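Local coordinates for putative polyphosphate kinase 2 (Pseudomonas aeruginosa PAO1, PDB 3CZP), which catalyses the phosphorylation of AMP to ADP with inorganic polyphosphate as donor, and GMP to GDP less efficiently, in a magnesium-dependent reaction, at residues M114-V119 against L178-W183; N49-A54 against E187-F192; N109-M114 against A208-V213. All blocks are in the same frame, centred on the assembly; numbering follows the deposited sequence.

Interaction 1 of 3, residues M114-V119 against L178-W183; sequences MLYARV and LSPLDW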
loop_
_atom_site.group_PDB
_atom_site.type_symbol
_atom_site.label_atom_id
_atom_site.label_comp_id
_atom_site.label_asym_id
_atom_site.label_seq_id
_atom_site.Cartn_x
_atom_site.Cartn_y
_atom_site.Cartn_z
HETATM N N MSE A 114 9.772 -17.868 15.075
HETATM C CA MSE A 114 9.456 -18.817 16.185
HETATM C C MSE A 114 10.642 -19.725 16.649
HETATM O O MSE A 114 10.821 -19.944 17.835
HETATM C CB MSE A 114 8.194 -19.628 15.838
HETATM C CG MSE A 114 8.390 -20.793 14.962
HETATM SE SE MSE A 114 6.775 -21.723 14.463
HETATM C CE MSE A 114 5.836 -20.355 13.325
ATOM N N LEU A 115 11.494 -20.174 15.713
ATOM C CA LEU A 115 12.662 -20.992 16.038
ATOM C C LEU A 115 13.687 -20.169 16.758
ATOM O O LEU A 115 14.231 -20.589 17.770
ATOM C CB LEU A 115 13.283 -21.609 14.768
ATOM C CG LEU A 115 12.423 -22.724 14.196
ATOM C CD1 LEU A 115 12.942 -23.118 12.808
ATOM C CD2 LEU A 115 12.398 -23.944 15.138
ATOM N N TYR A 116 13.970 -18.978 16.245
ATOM C CA TYR A 116 14.924 -18.097 16.942
ATOM C C TYR A 116 14.434 -17.788 18.360
ATOM O O TYR A 116 15.197 -17.874 19.329
ATOM C CB TYR A 116 15.159 -16.847 16.110
ATOM C CG TYR A 116 15.913 -15.755 16.829
ATOM C CD1 TYR A 116 17.315 -15.806 16.977
ATOM C CD2 TYR A 116 15.222 -14.668 17.405
ATOM C CE1 TYR A 116 18.000 -14.780 17.662
ATOM C CE2 TYR A 116 15.894 -13.651 18.103
ATOM C CZ TYR A 116 17.274 -13.710 18.223
ATOM O OH TYR A 116 17.922 -12.683 18.874
ATOM N N ALA A 117 13.157 -17.460 18.479
ATOM C CA ALA A 117 12.570 -17.061 19.749
ATOM C C ALA A 117 12.705 -18.180 20.825
ATOM O O ALA A 117 13.147 -17.946 21.995
ATOM C CB ALA A 117 11.064 -16.612 19.535
ATOM N N ARG A 118 12.487 -19.410 20.384
ATOM C CA ARG A 118 12.539 -20.591 21.272
ATOM C C ARG A 118 13.969 -20.964 21.597
ATOM O O ARG A 118 14.312 -21.118 22.769
ATOM C CB ARG A 118 11.766 -21.728 20.640
ATOM C CG ARG A 118 11.484 -22.912 21.492
ATOM C CD ARG A 118 10.640 -22.523 22.626
ATOM N NE ARG A 118 10.479 -23.558 23.582
ATOM C CZ ARG A 118 11.112 -23.615 24.754
ATOM N NH1 ARG A 118 12.031 -22.698 25.093
ATOM N NH2 ARG A 118 10.824 -24.629 25.575
ATOM N N VAL A 119 14.829 -21.029 20.580
ATOM C CA VAL A 119 16.214 -21.406 20.775
ATOM C C VAL A 119 16.904 -20.421 21.723
ATOM O O VAL A 119 17.692 -20.818 22.555
ATOM C CB VAL A 119 16.999 -21.511 19.441
ATOM C CG1 VAL A 119 18.526 -21.606 19.706
ATOM C CG2 VAL A 119 16.471 -22.731 18.585
ATOM N N LEU A 178 23.136 -11.945 8.023
ATOM C CA LEU A 178 23.929 -12.348 9.177
ATOM C C LEU A 178 23.027 -12.871 10.315
ATOM O O LEU A 178 22.377 -12.072 11.012
ATOM C CB LEU A 178 24.782 -11.176 9.662
ATOM N N SER A 179 23.000 -14.200 10.502
ATOM C CA SER A 179 22.128 -14.837 11.515
ATOM C C SER A 179 22.338 -14.256 12.927
ATOM O O SER A 179 23.477 -14.007 13.332
ATOM C CB SER A 179 22.346 -16.355 11.558
ATOM O OG SER A 179 21.518 -16.955 12.556
ATOM N N PRO A 180 21.237 -14.031 13.675
ATOM C CA PRO A 180 21.362 -13.558 15.067
ATOM C C PRO A 180 21.828 -14.636 16.082
ATOM O O PRO A 180 22.248 -14.283 17.198
ATOM C CB PRO A 180 19.956 -13.036 15.390
ATOM C CG PRO A 180 19.043 -13.766 14.475
ATOM C CD PRO A 180 19.828 -14.180 13.259
ATOM N N LEU A 181 21.769 -15.916 15.684
ATOM C CA LEU A 181 22.273 -17.046 16.505
ATOM C C LEU A 181 23.775 -17.306 16.274
ATOM O O LEU A 181 24.272 -17.159 15.141
ATOM C CB LEU A 181 21.506 -18.350 16.193
ATOM C CG LEU A 181 20.030 -18.509 16.566
ATOM C CD1 LEU A 181 19.509 -19.824 15.989
ATOM C CD2 LEU A 181 19.802 -18.426 18.086
ATOM N N ASP A 182 24.480 -17.698 17.343
ATOM C CA ASP A 182 25.906 -18.066 17.265
ATOM C C ASP A 182 26.003 -19.551 16.966
ATOM O O ASP A 182 25.969 -20.381 17.869
ATOM C CB ASP A 182 26.646 -17.739 18.577
ATOM C CG ASP A 182 28.166 -18.015 18.503
ATOM O OD1 ASP A 182 28.655 -18.637 17.529
ATOM O OD2 ASP A 182 28.880 -17.593 19.438
ATOM N N TRP A 183 26.157 -19.862 15.697
ATOM C CA TRP A 183 26.216 -21.227 15.263
ATOM C C TRP A 183 27.506 -21.958 15.653
ATOM O O TRP A 183 27.597 -23.143 15.484
ATOM C CB TRP A 183 25.925 -21.298 13.774
ATOM C CG TRP A 183 24.508 -20.969 13.430
ATOM C CD1 TRP A 183 23.990 -19.754 13.217
ATOM C CD2 TRP A 183 23.441 -21.889 13.281
ATOM N NE1 TRP A 183 22.676 -19.842 12.941
ATOM C CE2 TRP A 183 22.310 -21.156 12.969
ATOM C CE3 TRP A 183 23.336 -23.263 13.384
ATOM C CZ2 TRP A 183 21.093 -21.742 12.770
ATOM C CZ3 TRP A 183 22.144 -23.834 13.177
ATOM C CH2 TRP A 183 21.038 -23.085 12.868
#

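Interaction 2 of 3, residues N49-A54 against E187-F192; sequences NGIEGA and EVYDRF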
loop_
_atom_site.group_PDB
_atom_site.type_symbol
_atom_site.label_atom_id
_atom_site.label_comp_id
_atom_site.label_asym_id
_atom_site.label_seq_id
_atom_site.Cartn_x
_atom_site.Cartn_y
_atom_site.Cartn_z
ATOM N N ASN A 49 14.424 -21.578 4.715
ATOM C CA ASN A 49 14.742 -21.841 6.088
ATOM C C ASN A 49 15.827 -22.911 6.220
ATOM O O ASN A 49 16.201 -23.518 5.218
ATOM C CB ASN A 49 13.480 -22.362 6.769
ATOM C CG ASN A 49 12.386 -21.264 6.968
ATOM O OD1 ASN A 49 11.388 -21.247 6.235
ATOM N ND2 ASN A 49 12.573 -20.381 7.969
ATOM N N GLY A 50 16.352 -23.097 7.436
ATOM C CA GLY A 50 17.336 -24.101 7.704
ATOM C C GLY A 50 18.622 -23.665 8.377
ATOM O O GLY A 50 18.675 -22.651 9.051
ATOM N N ILE A 51 19.648 -24.467 8.178
ATOM C CA ILE A 51 20.906 -24.308 8.920
ATOM C C ILE A 51 21.733 -23.225 8.229
ATOM O O ILE A 51 21.741 -23.134 6.996
ATOM C CB ILE A 51 21.698 -25.654 9.014
ATOM C CG1 ILE A 51 20.816 -26.728 9.634
ATOM C CG2 ILE A 51 22.983 -25.498 9.826
ATOM C CD1 ILE A 51 20.273 -26.347 11.044
ATOM N N GLU A 52 22.352 -22.374 9.062
ATOM C CA GLU A 52 23.359 -21.402 8.666
ATOM C C GLU A 52 24.440 -22.132 7.873
ATOM O O GLU A 52 25.000 -23.142 8.343
ATOM C CB GLU A 52 23.977 -20.817 9.942
ATOM C CG GLU A 52 25.237 -19.965 9.798
ATOM C CD GLU A 52 24.967 -18.477 9.814
ATOM O OE1 GLU A 52 23.991 -18.043 9.157
ATOM O OE2 GLU A 52 25.759 -17.758 10.499
ATOM N N GLY A 53 24.717 -21.649 6.660
ATOM C CA GLY A 53 25.810 -22.217 5.862
ATOM C C GLY A 53 25.376 -23.319 4.909
ATOM O O GLY A 53 26.223 -23.921 4.228
ATOM N N ALA A 54 24.061 -23.566 4.839
ATOM C CA ALA A 54 23.501 -24.645 4.046
ATOM C C ALA A 54 23.075 -24.197 2.659
ATOM O O ALA A 54 22.449 -24.973 1.923
ATOM C CB ALA A 54 22.333 -25.303 4.798
ATOM N N GLU A 187 25.404 -26.269 21.253
ATOM C CA GLU A 187 24.021 -26.232 21.749
ATOM C C GLU A 187 23.057 -25.549 20.774
ATOM O O GLU A 187 21.915 -25.999 20.633
ATOM C CB GLU A 187 23.950 -25.564 23.147
ATOM C CG GLU A 187 24.846 -24.301 23.306
ATOM C CD GLU A 187 24.430 -23.377 24.450
ATOM O OE1 GLU A 187 23.767 -22.352 24.162
ATOM O OE2 GLU A 187 24.784 -23.662 25.624
ATOM N N VAL A 188 23.507 -24.482 20.101
ATOM C CA VAL A 188 22.664 -23.769 19.132
ATOM C C VAL A 188 22.142 -24.777 18.112
ATOM O O VAL A 188 20.943 -25.006 18.082
ATOM C CB VAL A 188 23.388 -22.573 18.454
ATOM C CG1 VAL A 188 22.595 -22.030 17.301
ATOM C CG2 VAL A 188 23.651 -21.463 19.480
ATOM N N TYR A 189 23.029 -25.423 17.350
ATOM C CA TYR A 189 22.602 -26.451 16.348
ATOM C C TYR A 189 21.636 -27.526 16.944
ATOM O O TYR A 189 20.546 -27.812 16.430
ATOM C CB TYR A 189 23.853 -27.132 15.725
ATOM C CG TYR A 189 23.493 -28.166 14.676
ATOM C CD1 TYR A 189 23.370 -27.814 13.345
ATOM C CD2 TYR A 189 23.207 -29.476 15.023
ATOM C CE1 TYR A 189 22.978 -28.763 12.366
ATOM C CE2 TYR A 189 22.836 -30.412 14.066
ATOM C CZ TYR A 189 22.727 -30.043 12.740
ATOM O OH TYR A 189 22.341 -30.963 11.805
ATOM N N ASP A 190 22.054 -28.121 18.057
ATOM C CA ASP A 190 21.274 -29.187 18.664
ATOM C C ASP A 190 19.850 -28.725 18.969
ATOM O O ASP A 190 18.900 -29.467 18.736
ATOM C CB ASP A 190 21.959 -29.700 19.936
ATOM C CG ASP A 190 23.268 -30.436 19.641
ATOM O OD1 ASP A 190 23.660 -30.575 18.457
ATOM O OD2 ASP A 190 23.933 -30.838 20.609
ATOM N N ARG A 191 19.690 -27.518 19.472
ATOM C CA ARG A 191 18.352 -27.058 19.833
ATOM C C ARG A 191 17.561 -26.633 18.646
ATOM O O ARG A 191 16.370 -26.902 18.577
ATOM C CB ARG A 191 18.391 -25.934 20.881
ATOM C CG ARG A 191 19.049 -26.396 22.155
ATOM C CD ARG A 191 19.126 -25.282 23.176
ATOM N NE ARG A 191 17.772 -24.854 23.517
ATOM C CZ ARG A 191 17.428 -23.641 23.928
ATOM N NH1 ARG A 191 16.143 -23.366 24.220
ATOM N NH2 ARG A 191 18.373 -22.704 24.032
ATOM N N PHE A 192 18.226 -25.981 17.692
ATOM C CA PHE A 192 17.598 -25.581 16.467
ATOM C C PHE A 192 16.963 -26.767 15.716
ATOM O O PHE A 192 15.819 -26.663 15.190
ATOM C CB PHE A 192 18.624 -24.937 15.564
ATOM C CG PHE A 192 18.022 -24.107 14.489
ATOM C CD1 PHE A 192 17.584 -22.826 14.772
ATOM C CD2 PHE A 192 17.862 -24.627 13.189
ATOM C CE1 PHE A 192 17.031 -22.055 13.780
ATOM C CE2 PHE A 192 17.321 -23.873 12.198
ATOM C CZ PHE A 192 16.904 -22.569 12.477
#

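Interaction 3 of 3, residues N109-M114 against A208-V213; sequences NWYSQM and APWYVV. With ACT (acetate ion), chain E.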
loop_
_atom_site.group_PDB
_atom_site.type_symbol
_atom_site.label_atom_id
_atom_site.label_comp_id
_atom_site.label_asym_id
_atom_site.label_seq_id
_atom_site.Cartn_x
_atom_site.Cartn_y
_atom_site.Cartn_z
ATOM N N ASN A 109 11.085 -15.609 7.787
ATOM C CA ASN A 109 9.646 -15.639 7.717
ATOM C C ASN A 109 9.119 -16.020 9.139
ATOM O O ASN A 109 9.841 -15.926 10.120
ATOM C CB ASN A 109 9.235 -16.611 6.601
ATOM C CG ASN A 109 9.925 -17.961 6.744
ATOM O OD1 ASN A 109 9.878 -18.594 7.813
ATOM N ND2 ASN A 109 10.599 -18.373 5.718
ATOM N N TRP A 110 7.893 -16.465 9.240
ATOM C CA TRP A 110 7.324 -16.820 10.541
ATOM C C TRP A 110 8.085 -17.981 11.262
ATOM O O TRP A 110 8.256 -17.954 12.457
ATOM C CB TRP A 110 5.825 -17.077 10.367
ATOM C CG TRP A 110 5.398 -17.825 9.158
ATOM C CD1 TRP A 110 5.198 -19.150 9.069
ATOM C CD2 TRP A 110 5.108 -17.280 7.850
ATOM N NE1 TRP A 110 4.769 -19.478 7.821
ATOM C CE2 TRP A 110 4.718 -18.356 7.039
ATOM C CE3 TRP A 110 5.140 -15.990 7.291
ATOM C CZ2 TRP A 110 4.319 -18.183 5.709
ATOM C CZ3 TRP A 110 4.782 -15.828 5.956
ATOM C CH2 TRP A 110 4.387 -16.923 5.188
ATOM N N TYR A 111 8.613 -18.942 10.526
ATOM C CA TYR A 111 9.438 -20.015 11.076
ATOM C C TYR A 111 10.745 -19.575 11.686
ATOM O O TYR A 111 11.082 -20.007 12.789
ATOM C CB TYR A 111 9.685 -21.068 10.017
ATOM C CG TYR A 111 8.422 -21.710 9.565
ATOM C CD1 TYR A 111 7.661 -22.470 10.455
ATOM C CD2 TYR A 111 7.954 -21.549 8.296
ATOM C CE1 TYR A 111 6.485 -23.060 10.082
ATOM C CE2 TYR A 111 6.772 -22.125 7.912
ATOM C CZ TYR A 111 6.051 -22.930 8.814
ATOM O OH TYR A 111 4.841 -23.533 8.433
ATOM N N SER A 112 11.475 -18.703 11.006
ATOM C CA SER A 112 12.704 -18.132 11.553
ATOM C C SER A 112 12.367 -17.420 12.846
ATOM O O SER A 112 13.050 -17.561 13.829
ATOM C CB SER A 112 13.375 -17.142 10.594
ATOM O OG SER A 112 13.272 -17.572 9.251
ATOM N N GLN A 113 11.303 -16.630 12.837
ATOM C CA GLN A 113 10.889 -15.931 14.037
ATOM C C GLN A 113 10.648 -16.863 15.230
ATOM O O GLN A 113 11.285 -16.678 16.283
ATOM C CB GLN A 113 9.647 -15.086 13.748
ATOM C CG GLN A 113 9.890 -13.899 12.764
ATOM C CD GLN A 113 8.702 -12.967 12.705
ATOM O OE1 GLN A 113 7.561 -13.404 12.859
ATOM N NE2 GLN A 113 8.958 -11.679 12.437
HETATM N N MSE A 114 9.772 -17.868 15.075
HETATM C CA MSE A 114 9.456 -18.817 16.185
HETATM C C MSE A 114 10.642 -19.725 16.649
HETATM O O MSE A 114 10.821 -19.944 17.835
HETATM C CB MSE A 114 8.194 -19.628 15.838
HETATM C CG MSE A 114 8.390 -20.793 14.962
HETATM SE SE MSE A 114 6.775 -21.723 14.463
HETATM C CE MSE A 114 5.836 -20.355 13.325
ATOM N N ALA A 208 0.987 -28.322 1.241
ATOM C CA ALA A 208 2.126 -27.450 1.429
ATOM C C ALA A 208 3.213 -28.227 2.241
ATOM O O ALA A 208 3.326 -28.093 3.465
ATOM C CB ALA A 208 1.696 -26.165 2.097
ATOM N N PRO A 209 3.958 -29.118 1.542
ATOM C CA PRO A 209 4.978 -29.956 2.161
ATOM C C PRO A 209 6.213 -29.159 2.568
ATOM O O PRO A 209 6.507 -28.121 1.974
ATOM C CB PRO A 209 5.350 -30.920 1.041
ATOM C CG PRO A 209 4.308 -30.767 0.013
ATOM C CD PRO A 209 3.825 -29.412 0.106
ATOM N N TRP A 210 6.968 -29.684 3.529
ATOM C CA TRP A 210 8.331 -29.202 3.746
ATOM C C TRP A 210 9.235 -30.066 2.888
ATOM O O TRP A 210 9.098 -31.309 2.881
ATOM C CB TRP A 210 8.760 -29.343 5.218
ATOM C CG TRP A 210 8.443 -28.192 6.037
ATOM C CD1 TRP A 210 7.375 -28.050 6.866
ATOM C CD2 TRP A 210 9.184 -26.985 6.112
ATOM N NE1 TRP A 210 7.417 -26.821 7.478
ATOM C CE2 TRP A 210 8.528 -26.152 7.038
ATOM C CE3 TRP A 210 10.353 -26.520 5.489
ATOM C CZ2 TRP A 210 8.981 -24.882 7.336
ATOM C CZ3 TRP A 210 10.823 -25.246 5.815
ATOM C CH2 TRP A 210 10.134 -24.443 6.702
ATOM N N TYR A 211 10.221 -29.437 2.267
ATOM C CA TYR A 211 11.223 -30.194 1.498
ATOM C C TYR A 211 12.565 -29.974 2.197
ATOM O O TYR A 211 13.042 -28.859 2.263
ATOM C CB TYR A 211 11.244 -29.696 0.060
ATOM C CG TYR A 211 9.936 -29.877 -0.707
ATOM C CD1 TYR A 211 9.602 -31.087 -1.227
ATOM C CD2 TYR A 211 9.052 -28.824 -0.880
ATOM C CE1 TYR A 211 8.422 -31.277 -1.921
ATOM C CE2 TYR A 211 7.884 -28.982 -1.582
ATOM C CZ TYR A 211 7.578 -30.235 -2.090
ATOM O OH TYR A 211 6.404 -30.447 -2.825
ATOM N N VAL A 212 13.138 -31.053 2.739
ATOM C CA VAL A 212 14.428 -31.013 3.409
ATOM C C VAL A 212 15.506 -31.331 2.370
ATOM O O VAL A 212 15.538 -32.414 1.778
ATOM C CB VAL A 212 14.508 -31.981 4.606
ATOM C CG1 VAL A 212 15.910 -31.905 5.257
ATOM C CG2 VAL A 212 13.376 -31.687 5.625
ATOM N N VAL A 213 16.333 -30.348 2.081
ATOM C CA VAL A 213 17.330 -30.485 1.012
ATOM C C VAL A 213 18.703 -30.422 1.629
ATOM O O VAL A 213 19.039 -29.408 2.257
ATOM C CB VAL A 213 17.194 -29.329 -0.010
ATOM C CG1 VAL A 213 18.215 -29.519 -1.201
ATOM C CG2 VAL A 213 15.730 -29.243 -0.530
HETATM C C ACT E . 3.352 -28.088 -3.443
HETATM O O ACT E . 4.404 -28.508 -3.976
HETATM O OXT ACT E . 3.524 -27.109 -2.690
HETATM C CH3 ACT E . 1.997 -28.724 -3.663
#

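Interaction 1 of 3, residues M114-V119 against L178-W183
Y116 and P180 make the closest approach of this contact: one flank of the phenol ring lies against the pyrrolidine, and CE1 of Y116 comes to 3.5 Å from CB of P180 and equally near its CG. The ring meets the proline obliquely. Its placement follows from chi1 of 169°, which puts CG opposite the backbone N and carries the ring out from the helix toward the loop. Next along the loop, L181 runs past Y116 in the opposite direction and offers CD2 as a shared apolar contact, 3.8 Å from CD1 of Y116 and 3.8 Å from CG1 of V119. Y116 and V119 are three residues apart, so one methyl fits against neighbouring turns of the same helix face. No hydrogen bond joins the two segments; the closest contacts are all between carbons.

The second shell lies within the loop. S179 OG takes the indole N-H of W183 at 3.1 Å from NE1, with an N-H...O angle of 156° and the oxygen almost in the indole plane. A weak bond from L181 N reaches the same hydroxyl. Through it S179 links L181 N and the W183 indole, a local brace behind the two residues that touch the helix.

The loop follows an unmodelled stretch and leads into helix 186-203. W183 packs edge-to-face with F192 there, and L181 also touches F192. On the other partner, L115 rests on Y195 and V199 of the same helix, while M114 and R118 lean on helix 125-144. The contact therefore closes the loop over the end of helix 110-119, beside helix 186-203.

Interaction 2 of 3, residues N49-A54 against E187-F192
I51 holds CG1 opposite its carbonyl carbon (chi1 -56°), and a second bend at chi2 of -57° brings CD1 against both Y189 and F192. Both aromatic side chains leave helix 186-203 with CG roughly opposite the backbone N, at chi1 of -179° for Y189, and come from successive turns to receive it. CD1 of I51 stands 3.7 Å from CD2 of F192 and 3.9 Å from CE1 of Y189. It meets both rings obliquely: the isoleucine crosses Y189 at about a right angle but slides antiparallel past F192. Just before it, O of G50 lies 3.6 Å from CE2 of F192.

The sequence from G50 resembles a Walker A motif (G-x4-G-K), consistent with the P-loop NTPase clan, though glycine follows the lysine where Ser or Thr is usual. A type II turn follows central strand 44-50, closed by A54 N to I51 O at 3.2 Å, and G53 takes its positive phi.

The Y189 hydroxyl bonds to L156 O, and across the contact no hydrogen bond forms. The contact is buried and mainly apolar, with one carbonyl beside the F192 ring: the helix meets mostly carbon, while the loop's backbone polar groups serve K56 NZ, the turn and strand 148-155.

Interaction 3 of 3, residues N109-M114 against A208-V213
W210 directs the edge of its six-membered ring at the face of Y111, a T-shaped pair that is the sole direct contact between the segments. Along 208-213, P209, before the tryptophan, belongs to a different neighbourhood: its CD lies 3.6 Å from OXT of an acetate ion, probably a crystallisation component. The W210 indole reaches back toward helix 110-119, and CZ2 of W210 stops 3.6 Å from CE2 of Y111. The centroids of the Y111 ring and of the six-membered ring of W210 are 5.0 Å apart, with planes inclined at 68°. The opposite face of Y111 is taken by W110, whose CD1 lies 3.6 Å above it, so a tryptophan meets each face of the phenol, both toward its rim. The Y111 hydroxyl bonds to E139 and K151, fixing the far end, while W210 NE1 bonds to T203. Y111 is also set by the start of its helix: N109 is the N-cap and forms a capping box with S112, and its OD1 accepts a weak bond from Y111 N.

Y211 faces elsewhere, and its OH donates to O of the acetate at 3.0 Å. V212 leans on W153 and L200, and Y211 and V213 bond through their backbones to strand 148-155.

Strand 210-214 is one of the two outermost strands of the five-stranded parallel sheet. W210 thus spans from it to helix 110-119, beside V199, L200 and T203 of helix 186-203.

All three contacts lie in the N-terminal PPK2 domain, which seems to be catalytically inactive and may serve dimerisation; none touches the other subunit. Interactions 1 and 3 use successive parts of helix 110-119, share M114, and have centres about 14 Å apart. Interaction 2 lies about 8 Å from interaction 1, centre to centre, and E52 OE1 of the P-loop-like segment comes to 3.4 Å from CB of S179. About 13 Å separates the centres of interactions 2 and 3, yet N49 joins them: its OD1 probably hydrogen-bonds ND2 of N109 at 3.0 Å and sits 3.5 Å from CH2 of W210. P-loop-like segment, helix cap and edge strand are thus contiguous within one domain.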